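Long-range contact in DNA primase (PDB 2AU3), which synthesises the short RNA primers from which DNA polymerase starts during DNA replication: residues R111-N123 with D144-L158. Numbering follows the deposited sequence.
Sequences RVCDFYRESLLKN and DLGYAPSSEALVKVL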
loop_
_atom_site.group_PDB
_atom_site.type_symbol
_atom_site.label_atom_id
_atom_site.label_comp_id
_atom_site.label_asym_id
_atom_site.label_seq_id
_atom_site.Cartn_x
_atom_site.Cartn_y
_atom_site.Cartn_z
ATOM N N ARG A 111 -2.575 -12.510 -11.283
ATOM C CA ARG A 111 -1.742 -13.089 -12.325
ATOM C C ARG A 111 -0.984 -12.009 -13.103
ATOM O O ARG A 111 0.131 -12.232 -13.592
ATOM C CB ARG A 111 -2.593 -13.909 -13.297
ATOM C CG ARG A 111 -1.793 -14.480 -14.441
ATOM C CD ARG A 111 -0.763 -15.507 -13.937
ATOM N NE ARG A 111 0.073 -16.079 -14.976
ATOM C CZ ARG A 111 1.265 -15.609 -15.328
ATOM N NH1 ARG A 111 1.762 -14.496 -14.769
ATOM N NH2 ARG A 111 1.959 -16.251 -16.257
ATOM N N VAL A 112 -1.637 -10.875 -13.297
ATOM C CA VAL A 112 -1.029 -9.769 -14.011
ATOM C C VAL A 112 0.082 -9.161 -13.136
ATOM O O VAL A 112 1.135 -8.797 -13.626
ATOM C CB VAL A 112 -2.086 -8.718 -14.415
ATOM C CG1 VAL A 112 -1.432 -7.397 -14.878
ATOM C CG2 VAL A 112 -2.983 -9.264 -15.521
ATOM N N CYS A 113 -0.144 -9.120 -11.835
ATOM C CA CYS A 113 0.906 -8.727 -10.888
ATOM C C CYS A 113 2.163 -9.602 -11.037
ATOM O O CYS A 113 3.286 -9.085 -11.123
ATOM C CB CYS A 113 0.367 -8.793 -9.451
ATOM S SG CYS A 113 1.545 -8.211 -8.188
ATOM N N ASP A 114 1.969 -10.918 -11.146
ATOM C CA ASP A 114 3.083 -11.875 -11.306
ATOM C C ASP A 114 3.823 -11.666 -12.609
ATOM O O ASP A 114 5.050 -11.841 -12.678
ATOM C CB ASP A 114 2.562 -13.321 -11.274
ATOM C CG ASP A 114 1.878 -13.677 -9.943
ATOM O OD1 ASP A 114 2.245 -13.112 -8.875
ATOM O OD2 ASP A 114 0.942 -14.503 -9.886
ATOM N N PHE A 115 3.072 -11.315 -13.648
ATOM C CA PHE A 115 3.630 -11.046 -14.970
ATOM C C PHE A 115 4.575 -9.829 -14.932
ATOM O O PHE A 115 5.717 -9.874 -15.420
ATOM C CB PHE A 115 2.487 -10.815 -15.979
ATOM C CG PHE A 115 2.935 -10.179 -17.257
ATOM C CD1 PHE A 115 3.716 -10.889 -18.165
ATOM C CD2 PHE A 115 2.612 -8.858 -17.538
ATOM C CE1 PHE A 115 4.166 -10.294 -19.350
ATOM C CE2 PHE A 115 3.047 -8.254 -18.718
ATOM C CZ PHE A 115 3.822 -8.988 -19.631
ATOM N N TYR A 116 4.084 -8.749 -14.340
ATOM C CA TYR A 116 4.871 -7.530 -14.166
ATOM C C TYR A 116 6.117 -7.734 -13.291
ATOM O O TYR A 116 7.185 -7.178 -13.586
ATOM C CB TYR A 116 4.016 -6.465 -13.534
ATOM C CG TYR A 116 2.955 -5.862 -14.412
ATOM C CD1 TYR A 116 3.139 -5.720 -15.791
ATOM C CD2 TYR A 116 1.777 -5.376 -13.855
ATOM C CE1 TYR A 116 2.126 -5.135 -16.600
ATOM C CE2 TYR A 116 0.791 -4.759 -14.650
ATOM C CZ TYR A 116 0.984 -4.638 -16.000
ATOM O OH TYR A 116 0.017 -4.027 -16.755
ATOM N N ARG A 117 5.958 -8.480 -12.201
ATOM C CA ARG A 117 7.088 -8.826 -11.332
ATOM C C ARG A 117 8.166 -9.564 -12.118
ATOM O O ARG A 117 9.329 -9.207 -12.055
ATOM C CB ARG A 117 6.639 -9.685 -10.140
ATOM C CG ARG A 117 7.796 -10.179 -9.307
ATOM C CD ARG A 117 7.463 -11.344 -8.351
ATOM N NE ARG A 117 6.372 -10.997 -7.447
ATOM C CZ ARG A 117 5.181 -11.570 -7.490
ATOM N NH1 ARG A 117 4.961 -12.530 -8.381
ATOM N NH2 ARG A 117 4.216 -11.202 -6.641
ATOM N N GLU A 118 7.767 -10.588 -12.871
ATOM C CA GLU A 118 8.713 -11.330 -13.697
ATOM C C GLU A 118 9.367 -10.404 -14.707
ATOM O O GLU A 118 10.548 -10.552 -15.025
ATOM C CB GLU A 118 7.991 -12.442 -14.472
ATOM C CG GLU A 118 8.665 -13.803 -14.382
ATOM C CD GLU A 118 9.345 -14.215 -15.677
ATOM O OE1 GLU A 118 10.534 -13.845 -15.846
ATOM O OE2 GLU A 118 8.702 -14.908 -16.528
ATOM N N SER A 119 8.576 -9.487 -15.248
ATOM C CA SER A 119 9.039 -8.593 -16.281
ATOM C C SER A 119 10.079 -7.613 -15.723
ATOM O O SER A 119 11.060 -7.309 -16.380
ATOM C CB SER A 119 7.857 -7.872 -16.900
ATOM O OG SER A 119 6.973 -8.808 -17.534
ATOM N N LEU A 120 9.898 -7.177 -14.486
ATOM C CA LEU A 120 10.863 -6.265 -13.890
ATOM C C LEU A 120 12.217 -6.977 -13.716
ATOM O O LEU A 120 13.250 -6.461 -14.125
ATOM C CB LEU A 120 10.332 -5.701 -12.567
ATOM C CG LEU A 120 11.307 -4.817 -11.782
ATOM C CD1 LEU A 120 11.645 -3.523 -12.516
ATOM C CD2 LEU A 120 10.841 -4.548 -10.353
ATOM N N LEU A 121 12.187 -8.196 -13.181
ATOM C CA LEU A 121 13.400 -9.000 -12.996
ATOM C C LEU A 121 14.181 -9.194 -14.302
ATOM O O LEU A 121 15.405 -9.204 -14.293
ATOM C CB LEU A 121 13.061 -10.366 -12.373
ATOM C CG LEU A 121 12.424 -10.354 -10.967
ATOM C CD1 LEU A 121 11.925 -11.746 -10.540
ATOM C CD2 LEU A 121 13.381 -9.784 -9.918
ATOM N N LYS A 122 13.456 -9.338 -15.411
ATOM C CA LYS A 122 14.046 -9.588 -16.711
ATOM C C LYS A 122 14.564 -8.335 -17.435
ATOM O O LYS A 122 15.404 -8.448 -18.331
ATOM C CB LYS A 122 13.052 -10.336 -17.593
ATOM C CG LYS A 122 12.909 -11.809 -17.221
ATOM C CD LYS A 122 12.924 -12.700 -18.476
ATOM C CE LYS A 122 12.539 -14.136 -18.148
ATOM N NZ LYS A 122 11.057 -14.377 -18.264
ATOM N N ASN A 123 14.060 -7.154 -17.067
ATOM C CA ASN A 123 14.473 -5.917 -17.717
ATOM C C ASN A 123 15.532 -5.195 -16.894
ATOM O O ASN A 123 15.263 -4.746 -15.778
ATOM C CB ASN A 123 13.283 -4.988 -17.948
ATOM C CG ASN A 123 13.649 -3.774 -18.783
ATOM O OD1 ASN A 123 14.136 -2.776 -18.261
ATOM N ND2 ASN A 123 13.435 -3.862 -20.096
ATOM N N ASP A 144 6.032 -6.248 -4.461
ATOM C CA ASP A 144 5.635 -6.839 -5.745
ATOM C C ASP A 144 5.785 -5.838 -6.914
ATOM O O ASP A 144 5.030 -5.866 -7.882
ATOM C CB ASP A 144 4.209 -7.448 -5.670
ATOM C CG ASP A 144 4.131 -8.627 -4.713
ATOM O OD1 ASP A 144 3.191 -8.689 -3.894
ATOM O OD2 ASP A 144 4.991 -9.544 -4.688
ATOM N N LEU A 145 6.808 -4.997 -6.832
ATOM C CA LEU A 145 7.109 -4.067 -7.912
ATOM C C LEU A 145 7.301 -4.783 -9.212
ATOM O O LEU A 145 7.883 -5.910 -9.266
ATOM C CB LEU A 145 8.326 -3.211 -7.599
ATOM C CG LEU A 145 8.230 -2.361 -6.331
ATOM C CD1 LEU A 145 9.206 -1.236 -6.480
ATOM C CD2 LEU A 145 6.859 -1.830 -6.014
ATOM N N GLY A 146 6.841 -4.129 -10.278
ATOM C CA GLY A 146 6.955 -4.716 -11.587
ATOM C C GLY A 146 7.291 -3.742 -12.694
ATOM O O GLY A 146 7.687 -2.582 -12.452
ATOM N N TYR A 147 7.108 -4.219 -13.920
ATOM C CA TYR A 147 7.368 -3.472 -15.132
ATOM C C TYR A 147 6.438 -4.021 -16.193
ATOM O O TYR A 147 6.239 -5.243 -16.260
ATOM C CB TYR A 147 8.801 -3.711 -15.568
ATOM C CG TYR A 147 9.164 -3.035 -16.859
ATOM C CD1 TYR A 147 9.049 -1.659 -17.002
ATOM C CD2 TYR A 147 9.582 -3.783 -17.958
ATOM C CE1 TYR A 147 9.368 -1.043 -18.199
ATOM C CE2 TYR A 147 9.918 -3.174 -19.154
ATOM C CZ TYR A 147 9.807 -1.812 -19.262
ATOM O OH TYR A 147 10.129 -1.224 -20.456
ATOM N N ALA A 148 5.891 -3.135 -17.031
ATOM C CA ALA A 148 4.998 -3.512 -18.130
ATOM C C ALA A 148 5.742 -3.408 -19.456
ATOM O O ALA A 148 5.874 -2.332 -19.996
ATOM C CB ALA A 148 3.781 -2.607 -18.138
ATOM N N PRO A 149 6.289 -4.518 -19.946
ATOM C CA PRO A 149 7.152 -4.489 -21.128
ATOM C C PRO A 149 6.413 -4.576 -22.458
ATOM O O PRO A 149 6.996 -4.180 -23.459
ATOM C CB PRO A 149 8.027 -5.743 -20.960
ATOM C CG PRO A 149 7.118 -6.741 -20.186
ATOM C CD PRO A 149 6.157 -5.874 -19.382
ATOM N N SER A 150 5.190 -5.098 -22.482
ATOM C CA SER A 150 4.564 -5.477 -23.751
ATOM C C SER A 150 3.076 -5.726 -23.552
ATOM O O SER A 150 2.690 -6.470 -22.659
ATOM C CB SER A 150 5.262 -6.741 -24.322
ATOM O OG SER A 150 4.474 -7.425 -25.311
ATOM N N SER A 151 2.244 -5.126 -24.395
ATOM C CA SER A 151 0.816 -5.422 -24.366
ATOM C C SER A 151 0.550 -6.851 -24.856
ATOM O O SER A 151 -0.225 -7.591 -24.250
ATOM C CB SER A 151 0.036 -4.427 -25.208
ATOM O OG SER A 151 0.090 -3.126 -24.656
ATOM N N GLU A 152 1.206 -7.238 -25.945
ATOM C CA GLU A 152 0.984 -8.571 -26.513
ATOM C C GLU A 152 1.403 -9.699 -25.545
ATOM O O GLU A 152 0.699 -10.723 -25.422
ATOM C CB GLU A 152 1.627 -8.695 -27.896
ATOM C CG GLU A 152 0.951 -7.810 -28.954
ATOM C CD GLU A 152 -0.520 -8.170 -29.198
ATOM O OE1 GLU A 152 -0.850 -9.369 -29.222
ATOM O OE2 GLU A 152 -1.358 -7.254 -29.366
ATOM N N ALA A 153 2.506 -9.492 -24.819
ATOM C CA ALA A 153 2.938 -10.457 -23.801
ATOM C C ALA A 153 1.861 -10.609 -22.704
ATOM O O ALA A 153 1.518 -11.725 -22.321
ATOM C CB ALA A 153 4.272 -10.034 -23.178
ATOM N N LEU A 154 1.362 -9.483 -22.198
ATOM C CA LEU A 154 0.306 -9.472 -21.170
ATOM C C LEU A 154 -0.960 -10.169 -21.693
ATOM O O LEU A 154 -1.558 -10.994 -21.002
ATOM C CB LEU A 154 -0.015 -8.022 -20.752
ATOM C CG LEU A 154 -1.203 -7.713 -19.816
ATOM C CD1 LEU A 154 -1.202 -8.567 -18.549
ATOM C CD2 LEU A 154 -1.222 -6.248 -19.437
ATOM N N VAL A 155 -1.389 -9.798 -22.894
ATOM C CA VAL A 155 -2.610 -10.368 -23.474
ATOM C C VAL A 155 -2.493 -11.896 -23.619
ATOM O O VAL A 155 -3.422 -12.633 -23.284
ATOM C CB VAL A 155 -2.960 -9.705 -24.833
ATOM C CG1 VAL A 155 -3.903 -10.589 -25.647
ATOM C CG2 VAL A 155 -3.560 -8.331 -24.617
ATOM N N LYS A 156 -1.336 -12.358 -24.082
ATOM C CA LYS A 156 -1.083 -13.784 -24.224
ATOM C C LYS A 156 -1.224 -14.539 -22.890
ATOM O O LYS A 156 -1.821 -15.625 -22.846
ATOM C CB LYS A 156 0.295 -14.026 -24.842
ATOM C CG LYS A 156 0.580 -15.475 -25.239
ATOM C CD LYS A 156 2.076 -15.664 -25.572
ATOM C CE LYS A 156 2.571 -17.066 -25.216
ATOM N NZ LYS A 156 3.373 -17.108 -23.925
ATOM N N VAL A 157 -0.696 -13.981 -21.798
ATOM C CA VAL A 157 -0.844 -14.675 -20.513
ATOM C C VAL A 157 -2.292 -14.686 -20.062
ATOM O O VAL A 157 -2.749 -15.659 -19.466
ATOM C CB VAL A 157 0.088 -14.162 -19.362
ATOM C CG1 VAL A 157 1.458 -13.737 -19.855
ATOM C CG2 VAL A 157 -0.580 -13.090 -18.532
ATOM N N LEU A 158 -3.001 -13.604 -20.341
ATOM C CA LEU A 158 -4.396 -13.479 -19.960
ATOM C C LEU A 158 -5.238 -14.519 -20.709
ATOM O O LEU A 158 -5.986 -15.286 -20.097
ATOM C CB LEU A 158 -4.885 -12.066 -20.286
ATOM C CG LEU A 158 -5.141 -11.054 -19.157
ATOM C CD1 LEU A 158 -4.573 -11.478 -17.813
ATOM C CD2 LEU A 158 -4.726 -9.625 -19.543
HETATM O O HOH W 1 3.786 -6.226 -10.215
HETATM O O HOH W 2 8.209 -9.539 -5.914
#
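Phe-115 lies over the first turn of helix 151-158. Leu-154 CA sits above one face of its ring, a CH-pi contact 4.1 Å from the ring centroid. Ser-119 OG lies over the opposite face. With CG anti to the backbone N (chi1 164°), the ring reaches out to Ala-153, where Phe-115 CZ comes to 3.7 Å from Ala-153 CB. Val-157 and Pro-149 also touch this ring. Beside it, Val-112 CG2 packs on Leu-154 CD1 at 3.6 Å and on Leu-158 CD1. The axes of segments 111-122 and 151-158 run at 139°, closer to antiparallel than to perpendicular.

Strand 146-147 lies along a neighbouring flank of helix 111-122. Gly-146 allows a very close approach here, as a CB would clash with Tyr-116 CB. Tyr-147 N donates to Tyr-116 O over 3.0 Å, from above the carbonyl plane. Leu-120 N reaches that oxygen from the opposite face. Tyr-116 CE1 rests on Ala-148 CB at 3.4 Å, and its hydroxyl forms a hydrogen bond with Asp-183 OD2.

At the polar edge Arg-117 NH2 meets Asp-144 OD2 at 2.7 Å. The bond is nearly straight (165°) and lies in the guanidinium plane, but comes from above the carboxylate plane. Arg-117 NH1 is held by Asp-114 OD1 at 2.8 Å. Asp-144 also pairs with Lys-57 and Lys-194, and Asp-114 with Lys-69. A leucine in place of Arg-117 would probably leave Asp-114 and Asp-144 without the cation that links them.

Both segments belong to the N-terminal part of the catalytic core, as does Lys-194. Lys-57 and Lys-69 belong to the zinc-binding region. The chemistry thus implies an apolar join within the core and a buried salt-bridge network of Asp-114, Arg-117 and Asp-144, consistent with an ionic link to the zinc-binding domain.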